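Local coordinates for protein superoxide dismutase (Methanothermobacter thermautotrophicus, PDB 1MA1) that converts superoxide radicals into hydrogen peroxide and molecular oxygen, using one iron ion per subunit of a homotetramer, at residues I25-E28 and Q29-H33; I32-Q35 and K36-A40; L82-W85 and G86-G89; W194-V197 and E198-E202. All blocks are in the same frame, centred on the assembly; numbering follows the deposited sequence.

In the fold
Contacts 1 and 2 follow each other along helix 27-57, their centres 10 Å apart, and share Ile32 and the iron ligand His33. Contact 3 closes helix 64-86, the next helix of the alpha-hairpin domain, and lies against both: Trp85 CH2 comes within 3.5 Å of His33 CG, and Ile25 CD1 within 3.8 Å of Met88 SD. Contacts 1 and 2 thus supply an iron ligand and contact 3 packs on it, the Trp85 side chain about 6 Å from the iron. Contact 4, on helix 194-202, belongs to the C-terminal domain and is about 11 Å, nearest atoms, from contact 2. It reaches contact 3 through Arg200, whose NH2 is 2.8 Å from Phe83 O.

Contact 1. Residues I25-E28 and Q29-H33; sequences ISRE and QLTIH. With FE (Fe (III) ion), chain G.
Ser26 and Gln29 meet where helix 27-57 begins. Ser26 OG accepts the amide of Gln29 N at 2.9 Å in a nearly straight bond (167°), and the serine carbonyl O takes Leu30 N, also at 2.9 Å. The hydroxyl is turned back to the helix start because OG stands between the backbone N and the carbonyl carbon (chi1 83°). An alanine here would keep the carbonyl bond, but Gln29 N is likely to be left without its capping acceptor and the first turn more prone to fray. The closely packed side lies beneath this cap: CG2 of the buried Ile25 rests 3.8 Å from Gln29 CG and 4.1 Å from Leu30 CB. OE1 of the buried Gln29 accepts from Asp176 N, and the carboxylate of Asp176 receives Ser26 N. Together these contacts make an N-cap with a hydrophobic staple, Ile25, just before the cap, touching Leu30, four places after the cap. One residue on, Arg27 O takes two donors from opposite faces of its carbonyl plane, Thr31 N at 2.9 Å and the hydroxyl Thr31 OG1. The other side is looser. Arg27 runs out toward solvent and approaches Thr31 OG1 with its CG alone, at 4.1 Å, while the carboxylate of Glu28 leaves the helix to form a salt bridge with Arg178 of the second subunit. At the far end His33 NE2 binds the iron at 2.1 Å, alongside His81, Asp167, His171 and a water.

Contact 2. Residues I32-Q35 and K36-A40; sequences IHHQ and KHHQA. With FE (Fe (III) ion), chain G.
His34 and His38, with Ile32 and Lys36, form a local contact between successive turns of helix 27-57, the long first helix of the alpha-hairpin domain, around the iron ligand His33. The turn is wider than a regular alpha-helix: His38 N donates to His33 O, five residues back, at 3.1 Å and 168°, and His37 N is held weakly by both Ile32 O and His33 O. Before it, Lys36 N still keeps its bond to Ile32 O (2.9 Å). Such a pi-type turn shifts the residues that follow it around the axis. The imidazoles of His34 and His38 meet rim to rim, CD2 of His34 being 3.9 Å from ND1 of His38, with planes 67° apart. On another side the side chains of Ile32 and Lys36 cross at about a right angle, CG1 of Ile32 3.7 Å from CG of Lys36. His37 lies beside the metal ligands: CG sits opposite the carbonyl carbon (chi1 -63°), which brings the ring edge, through CD2, to 4.0 Å from His33 CA. Its face stacks on His171, and NE2 is hydrogen-bonded to Tyr174 OH of the second subunit, a histidine-tyrosine link across the interface as in related iron and manganese enzymes. Tyr18 OH pairs with both His34 ND1 and Gln35 NE2.

Contact 3. Residues L82-W85 and G86-G89; sequences LFFW and GNMG
Met88 folds back from the end of helix 64-86 onto Phe84 and Trp85. Its CB stays 4.1 Å from Trp85 O, and CG passes 3.7 Å from Phe84 O. SD then comes obliquely to the Phe84 ring, 3.8 Å from CZ, a Met-aromatic contact. A bend at the last torsion (chi3 -79°) lays CE over one face of that ring as a CH-pi contact, 3.4 Å from the centroid and 19° off the normal. The same methyl meets the edge of the Trp85 indole, 3.7 Å from CE3, so that one methyl touches both aromatic groups. Phe84 in turn sets its CD2 above one face of the indole. An alanine in place of Phe84 would take away the ring under the methyl, and Met88 CE would probably be left free to turn above a gap beside Trp85. The backbone turns out of the helix here: Asn87 N still donates to Phe83 O (3.0 Å), while Met88 N has a weak bond to Trp85 O. Asn87 OD1 accepts from both Arg200 NH1 and Val165 N, tying the helix end to helix 194-202 and to strand 164-167. Around these residues Phe84 touches Asp167, Tyr184 and Phe188, and Trp85 meets the ring of His33 edge-to-face. The arrangement belongs to the shell of aromatic side chains that surrounds the metal in iron and manganese superoxide dismutases.

Contact 4. Residues W194-V197 and E198-E202; sequences WKEV and EKRFE
The guanidinium of Arg200 takes the carboxylate of Glu196 at its edge, not over a face. Arg200 NE donates to Glu196 OE2 at 3.1 Å, the oxygen lying 22° out of the guanidinium plane and offering its anti lone pair. The two flat groups are steeply turned, 71° apart, and the side chains cross at about a right angle. Glu196 starts with CG anti to the backbone N (chi1 176°) and then bends, which carries the acid forward along the helix, toward Arg200. Its CG also lies 3.7 Å from Arg200 NH2. Elsewhere on the guanidinium edge, NH2 serves Phe83 O and NH1 serves Leu163 O, so all three nitrogens are engaged. The Trp194 indole leads away from the following turn and gives NE1 to Gly96 O, the Phe201 ring meets Tyr105 edge-to-face, and Val197 turns inward to Leu102 and Leu164. Glu198 runs back along the helix, OE2 reaching 3.7 Å from Trp194 CB. This oxygen accepts from Ser99 N, and the other, OE1, makes a long salt bridge with Lys195 NZ, 3.9 Å away. Regular backbone bonds hold the turns, among them Glu198 N to Trp194 O (2.7 Å), Arg200 N to Glu196 O (2.9 Å) and Phe201 N to Val197 O. An i to i+4 glutamate-arginine salt bridge thus holds NE of Arg200 on its own helix, 194-202, while the terminal nitrogens, with NH1 also on Asn87 OD1, link this last helix of the C-terminal domain to the end of helix 64-86 in the alpha-hairpin domain.

Contact 1. Residues I25-E28 and Q29-H33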
loop_
_atom_site.group_PDB
_atom_site.type_symbol
_atom_site.label_atom_id
_atom_site.label_comp_id
_atom_site.label_asym_id
_atom_site.label_seq_id
_atom_site.Cartn_x
_atom_site.Cartn_y
_atom_site.Cartn_z
ATOM N N ILE A 25 1.792 26.423 -15.421
ATOM C CA ILE A 25 1.018 25.310 -15.954
ATOM C C ILE A 25 0.289 25.769 -17.206
ATOM O O ILE A 25 -0.488 26.736 -17.180
ATOM C CB ILE A 25 -0.018 24.775 -14.901
ATOM C CG1 ILE A 25 0.719 24.208 -13.685
ATOM C CG2 ILE A 25 -0.895 23.683 -15.518
ATOM C CD1 ILE A 25 -0.177 23.855 -12.522
ATOM N N SER A 26 0.537 25.071 -18.305
ATOM C CA SER A 26 -0.015 25.472 -19.594
ATOM C C SER A 26 -1.512 25.222 -19.681
ATOM O O SER A 26 -2.077 24.420 -18.938
ATOM C CB SER A 26 0.667 24.709 -20.721
ATOM O OG SER A 26 0.072 23.445 -20.886
ATOM N N ARG A 27 -2.148 25.909 -20.616
ATOM C CA ARG A 27 -3.570 25.763 -20.845
ATOM C C ARG A 27 -3.892 24.319 -21.198
ATOM O O ARG A 27 -4.881 23.746 -20.723
ATOM C CB ARG A 27 -3.989 26.668 -21.983
ATOM C CG ARG A 27 -5.492 26.772 -22.192
ATOM C CD ARG A 27 -5.818 26.843 -23.660
ATOM N NE ARG A 27 -5.232 25.664 -24.275
ATOM C CZ ARG A 27 -5.114 25.442 -25.579
ATOM N NH1 ARG A 27 -5.576 26.327 -26.454
ATOM N NH2 ARG A 27 -4.442 24.372 -26.010
ATOM N N GLU A 28 -3.055 23.724 -22.041
ATOM C CA GLU A 28 -3.265 22.333 -22.431
ATOM C C GLU A 28 -3.161 21.430 -21.205
ATOM O O GLU A 28 -4.041 20.596 -20.956
ATOM C CB GLU A 28 -2.230 21.890 -23.459
ATOM C CG GLU A 28 -2.661 20.648 -24.252
ATOM C CD GLU A 28 -1.497 19.937 -24.935
ATOM O OE1 GLU A 28 -0.623 20.632 -25.525
ATOM O OE2 GLU A 28 -1.466 18.680 -24.884
ATOM N N GLN A 29 -2.081 21.608 -20.441
ATOM C CA GLN A 29 -1.830 20.808 -19.246
ATOM C C GLN A 29 -3.022 20.858 -18.288
ATOM O O GLN A 29 -3.476 19.828 -17.789
ATOM C CB GLN A 29 -0.570 21.307 -18.527
ATOM C CG GLN A 29 -0.176 20.438 -17.334
ATOM C CD GLN A 29 0.180 19.018 -17.749
ATOM O OE1 GLN A 29 1.338 18.712 -18.057
ATOM N NE2 GLN A 29 -0.825 18.147 -17.786
ATOM N N LEU A 30 -3.518 22.067 -18.042
ATOM C CA LEU A 30 -4.580 22.290 -17.071
ATOM C C LEU A 30 -5.902 21.708 -17.573
ATOM O O LEU A 30 -6.683 21.141 -16.810
ATOM C CB LEU A 30 -4.739 23.789 -16.830
ATOM C CG LEU A 30 -5.131 24.263 -15.432
ATOM C CD1 LEU A 30 -5.544 25.724 -15.512
ATOM C CD2 LEU A 30 -6.275 23.428 -14.900
ATOM N N THR A 31 -6.155 21.853 -18.865
ATOM C CA THR A 31 -7.445 21.491 -19.416
ATOM C C THR A 31 -7.676 19.993 -19.321
ATOM O O THR A 31 -8.748 19.534 -18.925
ATOM C CB THR A 31 -7.534 21.907 -20.867
ATOM O OG1 THR A 31 -7.359 23.324 -20.944
ATOM C CG2 THR A 31 -8.871 21.507 -21.459
ATOM N N ILE A 32 -6.665 19.222 -19.683
ATOM C CA ILE A 32 -6.820 17.788 -19.647
ATOM C C ILE A 32 -6.755 17.179 -18.222
ATOM O O ILE A 32 -7.480 16.215 -17.936
ATOM C CB ILE A 32 -5.797 17.120 -20.636
ATOM C CG1 ILE A 32 -5.692 15.627 -20.358
ATOM C CG2 ILE A 32 -4.459 17.805 -20.556
ATOM C CD1 ILE A 32 -4.763 14.889 -21.309
ATOM N N HIS A 33 -5.935 17.751 -17.333
ATOM C CA HIS A 33 -5.925 17.351 -15.919
ATOM C C HIS A 33 -7.337 17.489 -15.372
ATOM O O HIS A 33 -7.855 16.577 -14.717
ATOM C CB HIS A 33 -4.969 18.251 -15.095
ATOM C CG HIS A 33 -4.628 17.735 -13.724
ATOM N ND1 HIS A 33 -3.588 18.252 -12.994
ATOM C CD2 HIS A 33 -5.155 16.743 -12.955
ATOM C CE1 HIS A 33 -3.477 17.609 -11.843
ATOM N NE2 HIS A 33 -4.419 16.682 -11.789
HETATM FE FE FE G . -4.239 14.778 -10.879
HETATM O O HOH W 1 -4.219 13.214 -9.773
#

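Contact 2. Residues I32-Q35 and K36-A40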
loop_
_atom_site.group_PDB
_atom_site.type_symbol
_atom_site.label_atom_id
_atom_site.label_comp_id
_atom_site.label_asym_id
_atom_site.label_seq_id
_atom_site.Cartn_x
_atom_site.Cartn_y
_atom_site.Cartn_z
ATOM N N ILE A 32 -6.665 19.222 -19.683
ATOM C CA ILE A 32 -6.820 17.788 -19.647
ATOM C C ILE A 32 -6.755 17.179 -18.222
ATOM O O ILE A 32 -7.480 16.215 -17.936
ATOM C CB ILE A 32 -5.797 17.120 -20.636
ATOM C CG1 ILE A 32 -5.692 15.627 -20.358
ATOM C CG2 ILE A 32 -4.459 17.805 -20.556
ATOM C CD1 ILE A 32 -4.763 14.889 -21.309
ATOM N N HIS A 33 -5.935 17.751 -17.333
ATOM C CA HIS A 33 -5.925 17.351 -15.919
ATOM C C HIS A 33 -7.337 17.489 -15.372
ATOM O O HIS A 33 -7.855 16.577 -14.717
ATOM C CB HIS A 33 -4.969 18.251 -15.095
ATOM C CG HIS A 33 -4.628 17.735 -13.724
ATOM N ND1 HIS A 33 -3.588 18.252 -12.994
ATOM C CD2 HIS A 33 -5.155 16.743 -12.955
ATOM C CE1 HIS A 33 -3.477 17.609 -11.843
ATOM N NE2 HIS A 33 -4.419 16.682 -11.789
ATOM N N HIS A 34 -7.956 18.636 -15.645
ATOM C CA HIS A 34 -9.270 18.944 -15.102
ATOM C C HIS A 34 -10.344 18.096 -15.749
ATOM O O HIS A 34 -11.176 17.506 -15.062
ATOM C CB HIS A 34 -9.600 20.414 -15.316
ATOM C CG HIS A 34 -10.917 20.827 -14.739
ATOM N ND1 HIS A 34 -11.901 21.448 -15.480
ATOM C CD2 HIS A 34 -11.419 20.707 -13.483
ATOM C CE1 HIS A 34 -12.945 21.693 -14.714
ATOM N NE2 HIS A 34 -12.676 21.253 -13.495
ATOM N N GLN A 35 -10.328 18.019 -17.074
ATOM C CA GLN A 35 -11.508 17.567 -17.791
ATOM C C GLN A 35 -11.492 16.087 -18.040
ATOM O O GLN A 35 -12.542 15.487 -18.263
ATOM C CB GLN A 35 -11.641 18.278 -19.128
ATOM C CG GLN A 35 -11.607 19.764 -19.003
ATOM C CD GLN A 35 -12.390 20.427 -20.093
ATOM O OE1 GLN A 35 -12.453 19.924 -21.223
ATOM N NE2 GLN A 35 -13.001 21.574 -19.773
ATOM N N LYS A 36 -10.299 15.506 -18.022
ATOM C CA LYS A 36 -10.167 14.061 -18.178
ATOM C C LYS A 36 -10.006 13.326 -16.846
ATOM O O LYS A 36 -10.800 12.443 -16.512
ATOM C CB LYS A 36 -8.991 13.738 -19.086
ATOM C CG LYS A 36 -9.155 14.287 -20.471
ATOM C CD LYS A 36 -10.440 13.781 -21.082
ATOM C CE LYS A 36 -10.697 14.438 -22.429
ATOM N NZ LYS A 36 -11.898 13.886 -23.106
ATOM N N HIS A 37 -8.987 13.690 -16.081
ATOM C CA HIS A 37 -8.656 12.934 -14.880
ATOM C C HIS A 37 -9.600 13.263 -13.730
ATOM O O HIS A 37 -10.231 12.369 -13.161
ATOM C CB HIS A 37 -7.197 13.187 -14.474
ATOM C CG HIS A 37 -6.213 12.711 -15.497
ATOM N ND1 HIS A 37 -5.996 11.375 -15.755
ATOM C CD2 HIS A 37 -5.459 13.391 -16.397
ATOM C CE1 HIS A 37 -5.158 11.251 -16.771
ATOM N NE2 HIS A 37 -4.819 12.463 -17.177
ATOM N N HIS A 38 -9.714 14.541 -13.390
ATOM C CA HIS A 38 -10.561 14.914 -12.281
ATOM C C HIS A 38 -11.943 14.358 -12.574
ATOM O O HIS A 38 -12.603 13.815 -11.688
ATOM C CB HIS A 38 -10.610 16.438 -12.125
ATOM C CG HIS A 38 -11.239 16.893 -10.839
ATOM N ND1 HIS A 38 -11.312 18.220 -10.471
ATOM C CD2 HIS A 38 -11.796 16.191 -9.819
ATOM C CE1 HIS A 38 -11.881 18.319 -9.284
ATOM N NE2 HIS A 38 -12.183 17.100 -8.865
ATOM N N GLN A 39 -12.370 14.477 -13.830
ATOM C CA GLN A 39 -13.666 13.938 -14.258
ATOM C C GLN A 39 -13.752 12.428 -14.005
ATOM O O GLN A 39 -14.779 11.919 -13.570
ATOM C CB GLN A 39 -13.880 14.219 -15.734
ATOM C CG GLN A 39 -15.205 13.748 -16.240
ATOM C CD GLN A 39 -16.365 14.511 -15.633
ATOM O OE1 GLN A 39 -16.467 15.720 -15.772
ATOM N NE2 GLN A 39 -17.260 13.786 -14.960
ATOM N N ALA A 40 -12.658 11.725 -14.261
ATOM C CA ALA A 40 -12.641 10.281 -14.088
ATOM C C ALA A 40 -12.917 9.878 -12.624
ATOM O O ALA A 40 -13.555 8.841 -12.356
ATOM C CB ALA A 40 -11.292 9.706 -14.566
HETATM FE FE FE G . -4.239 14.778 -10.879
HETATM O O HOH W 1 -4.219 13.214 -9.773
#

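Contact 3. Residues L82-W85 and G86-G89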
loop_
_atom_site.group_PDB
_atom_site.type_symbol
_atom_site.label_atom_id
_atom_site.label_comp_id
_atom_site.label_asym_id
_atom_site.label_seq_id
_atom_site.Cartn_x
_atom_site.Cartn_y
_atom_site.Cartn_z
ATOM N N LEU A 82 -10.011 18.901 -5.879
ATOM C CA LEU A 82 -10.812 20.048 -5.469
ATOM C C LEU A 82 -9.999 21.102 -4.710
ATOM O O LEU A 82 -10.067 22.283 -5.038
ATOM C CB LEU A 82 -11.977 19.612 -4.591
ATOM C CG LEU A 82 -12.943 20.719 -4.135
ATOM C CD1 LEU A 82 -13.621 21.326 -5.366
ATOM C CD2 LEU A 82 -14.011 20.140 -3.192
ATOM N N PHE A 83 -9.245 20.685 -3.696
ATOM C CA PHE A 83 -8.403 21.613 -2.945
ATOM C C PHE A 83 -7.222 22.116 -3.765
ATOM O O PHE A 83 -6.738 23.223 -3.542
ATOM C CB PHE A 83 -7.876 20.959 -1.654
ATOM C CG PHE A 83 -8.898 20.855 -0.553
ATOM C CD1 PHE A 83 -9.961 19.959 -0.641
ATOM C CD2 PHE A 83 -8.810 21.664 0.574
ATOM C CE1 PHE A 83 -10.911 19.874 0.370
ATOM C CE2 PHE A 83 -9.765 21.582 1.590
ATOM C CZ PHE A 83 -10.816 20.686 1.484
ATOM N N PHE A 84 -6.757 21.291 -4.702
ATOM C CA PHE A 84 -5.602 21.629 -5.531
ATOM C C PHE A 84 -5.918 22.858 -6.374
ATOM O O PHE A 84 -5.197 23.847 -6.323
ATOM C CB PHE A 84 -5.245 20.447 -6.438
ATOM C CG PHE A 84 -4.029 20.678 -7.298
ATOM C CD1 PHE A 84 -2.826 21.083 -6.732
ATOM C CD2 PHE A 84 -4.077 20.463 -8.668
ATOM C CE1 PHE A 84 -1.685 21.267 -7.526
ATOM C CE2 PHE A 84 -2.948 20.635 -9.470
ATOM C CZ PHE A 84 -1.745 21.040 -8.896
ATOM N N TRP A 85 -7.002 22.798 -7.143
ATOM C CA TRP A 85 -7.414 23.929 -7.970
ATOM C C TRP A 85 -7.557 25.161 -7.088
ATOM O O TRP A 85 -7.208 26.280 -7.475
ATOM C CB TRP A 85 -8.750 23.636 -8.650
ATOM C CG TRP A 85 -8.798 22.365 -9.425
ATOM C CD1 TRP A 85 -9.823 21.475 -9.453
ATOM C CD2 TRP A 85 -7.791 21.846 -10.295
ATOM N NE1 TRP A 85 -9.522 20.421 -10.286
ATOM C CE2 TRP A 85 -8.278 20.623 -10.817
ATOM C CE3 TRP A 85 -6.525 22.290 -10.688
ATOM C CZ2 TRP A 85 -7.548 19.848 -11.704
ATOM C CZ3 TRP A 85 -5.794 21.515 -11.579
ATOM C CH2 TRP A 85 -6.306 20.307 -12.075
ATOM N N GLY A 86 -8.061 24.939 -5.889
ATOM C CA GLY A 86 -8.416 26.048 -5.034
ATOM C C GLY A 86 -7.220 26.775 -4.440
ATOM O O GLY A 86 -7.327 27.975 -4.139
ATOM N N ASN A 87 -6.095 26.078 -4.250
ATOM C CA ASN A 87 -4.922 26.750 -3.724
ATOM C C ASN A 87 -3.885 27.032 -4.804
ATOM O O ASN A 87 -2.679 27.089 -4.537
ATOM C CB ASN A 87 -4.322 25.988 -2.507
ATOM C CG ASN A 87 -3.843 24.549 -2.819
ATOM O OD1 ASN A 87 -4.107 23.629 -2.029
ATOM N ND2 ASN A 87 -3.110 24.359 -3.924
ATOM N N MET A 88 -4.379 27.240 -6.029
ATOM C CA MET A 88 -3.611 27.937 -7.066
ATOM C C MET A 88 -4.370 29.138 -7.621
ATOM O O MET A 88 -5.584 29.243 -7.474
ATOM C CB MET A 88 -3.264 26.989 -8.223
ATOM C CG MET A 88 -2.423 25.781 -7.832
ATOM S SD MET A 88 -1.883 24.778 -9.261
ATOM C CE MET A 88 -3.345 23.857 -9.606
ATOM N N GLY A 89 -3.640 30.042 -8.262
ATOM C CA GLY A 89 -4.257 31.077 -9.055
ATOM C C GLY A 89 -3.238 31.784 -9.936
ATOM O O GLY A 89 -2.062 31.418 -9.950
#

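Contact 4. Residues W194-V197 and E198-E202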
loop_
_atom_site.group_PDB
_atom_site.type_symbol
_atom_site.label_atom_id
_atom_site.label_comp_id
_atom_site.label_asym_id
_atom_site.label_seq_id
_atom_site.Cartn_x
_atom_site.Cartn_y
_atom_site.Cartn_z
ATOM N N TRP A 194 -1.889 31.705 -1.450
ATOM C CA TRP A 194 -1.758 31.706 0.002
ATOM C C TRP A 194 -2.993 32.267 0.715
ATOM O O TRP A 194 -3.273 31.897 1.856
ATOM C CB TRP A 194 -0.501 32.478 0.430
ATOM C CG TRP A 194 0.769 31.760 0.090
ATOM C CD1 TRP A 194 1.742 32.169 -0.786
ATOM C CD2 TRP A 194 1.180 30.471 0.568
ATOM N NE1 TRP A 194 2.720 31.214 -0.886
ATOM C CE2 TRP A 194 2.406 30.161 -0.069
ATOM C CE3 TRP A 194 0.631 29.548 1.469
ATOM C CZ2 TRP A 194 3.092 28.958 0.164
ATOM C CZ3 TRP A 194 1.312 28.347 1.701
ATOM C CH2 TRP A 194 2.531 28.069 1.046
ATOM N N LYS A 195 -3.734 33.146 0.055
ATOM C CA LYS A 195 -4.959 33.660 0.643
ATOM C C LYS A 195 -5.839 32.485 1.039
ATOM O O LYS A 195 -6.328 32.427 2.165
ATOM C CB LYS A 195 -5.721 34.555 -0.347
ATOM C CG LYS A 195 -4.897 35.671 -0.994
ATOM C CD LYS A 195 -4.205 36.549 0.046
ATOM C CE LYS A 195 -5.194 37.253 0.973
ATOM N NZ LYS A 195 -4.476 38.093 1.996
ATOM N N GLU A 196 -6.020 31.551 0.108
ATOM C CA GLU A 196 -6.931 30.423 0.293
ATOM C C GLU A 196 -6.422 29.499 1.388
ATOM O O GLU A 196 -7.188 29.045 2.246
ATOM C CB GLU A 196 -7.080 29.633 -1.015
ATOM C CG GLU A 196 -7.933 28.374 -0.925
ATOM C CD GLU A 196 -9.326 28.651 -0.392
ATOM O OE1 GLU A 196 -9.847 29.761 -0.659
ATOM O OE2 GLU A 196 -9.906 27.766 0.281
ATOM N N VAL A 197 -5.122 29.222 1.360
ATOM C CA VAL A 197 -4.523 28.351 2.364
ATOM C C VAL A 197 -4.637 29.000 3.735
ATOM O O VAL A 197 -5.005 28.352 4.706
ATOM C CB VAL A 197 -3.026 28.069 2.077
ATOM C CG1 VAL A 197 -2.488 27.103 3.098
ATOM C CG2 VAL A 197 -2.844 27.500 0.697
ATOM N N GLU A 198 -4.322 30.287 3.803
ATOM C CA GLU A 198 -4.546 31.072 5.008
ATOM C C GLU A 198 -5.966 30.963 5.529
ATOM O O GLU A 198 -6.170 30.754 6.714
ATOM C CB GLU A 198 -4.202 32.539 4.745
ATOM C CG GLU A 198 -2.709 32.854 4.809
ATOM C CD GLU A 198 -2.350 34.174 4.149
ATOM O OE1 GLU A 198 -3.144 35.142 4.238
ATOM O OE2 GLU A 198 -1.265 34.255 3.548
ATOM N N LYS A 199 -6.945 31.095 4.643
ATOM C CA LYS A 199 -8.334 30.991 5.040
ATOM C C LYS A 199 -8.630 29.604 5.597
ATOM O O LYS A 199 -9.172 29.476 6.691
ATOM C CB LYS A 199 -9.240 31.271 3.854
ATOM C CG LYS A 199 -10.719 31.229 4.192
ATOM C CD LYS A 199 -11.576 31.481 2.946
ATOM C CE LYS A 199 -13.067 31.324 3.228
ATOM N NZ LYS A 199 -13.900 31.658 2.022
ATOM N N ARG A 200 -8.262 28.565 4.857
ATOM C CA ARG A 200 -8.418 27.192 5.334
ATOM C C ARG A 200 -7.841 26.998 6.734
ATOM O O ARG A 200 -8.426 26.320 7.576
ATOM C CB ARG A 200 -7.727 26.215 4.376
ATOM C CG ARG A 200 -8.265 26.242 2.952
ATOM C CD ARG A 200 -7.440 25.374 2.031
ATOM N NE ARG A 200 -8.012 25.326 0.696
ATOM C CZ ARG A 200 -7.458 24.687 -0.325
ATOM N NH1 ARG A 200 -6.317 24.040 -0.145
ATOM N NH2 ARG A 200 -8.031 24.699 -1.522
ATOM N N PHE A 201 -6.685 27.591 6.980
ATOM C CA PHE A 201 -5.967 27.345 8.215
ATOM C C PHE A 201 -6.712 27.982 9.366
ATOM O O PHE A 201 -6.658 27.497 10.489
ATOM C CB PHE A 201 -4.544 27.922 8.119
ATOM C CG PHE A 201 -3.704 27.678 9.348
ATOM C CD1 PHE A 201 -3.650 26.414 9.939
ATOM C CD2 PHE A 201 -2.960 28.706 9.915
ATOM C CE1 PHE A 201 -2.851 26.187 11.092
ATOM C CE2 PHE A 201 -2.165 28.485 11.058
ATOM C CZ PHE A 201 -2.112 27.224 11.641
ATOM N N GLU A 202 -7.408 29.076 9.087
ATOM C CA GLU A 202 -8.090 29.814 10.141
ATOM C C GLU A 202 -9.333 29.082 10.625
ATOM O O GLU A 202 -9.734 29.226 11.779
ATOM C CB GLU A 202 -8.480 31.204 9.649
ATOM C CG GLU A 202 -7.345 31.960 8.985
ATOM C CD GLU A 202 -7.213 33.405 9.458
ATOM O OE1 GLU A 202 -6.619 34.216 8.708
ATOM O OE2 GLU A 202 -7.685 33.718 10.577
#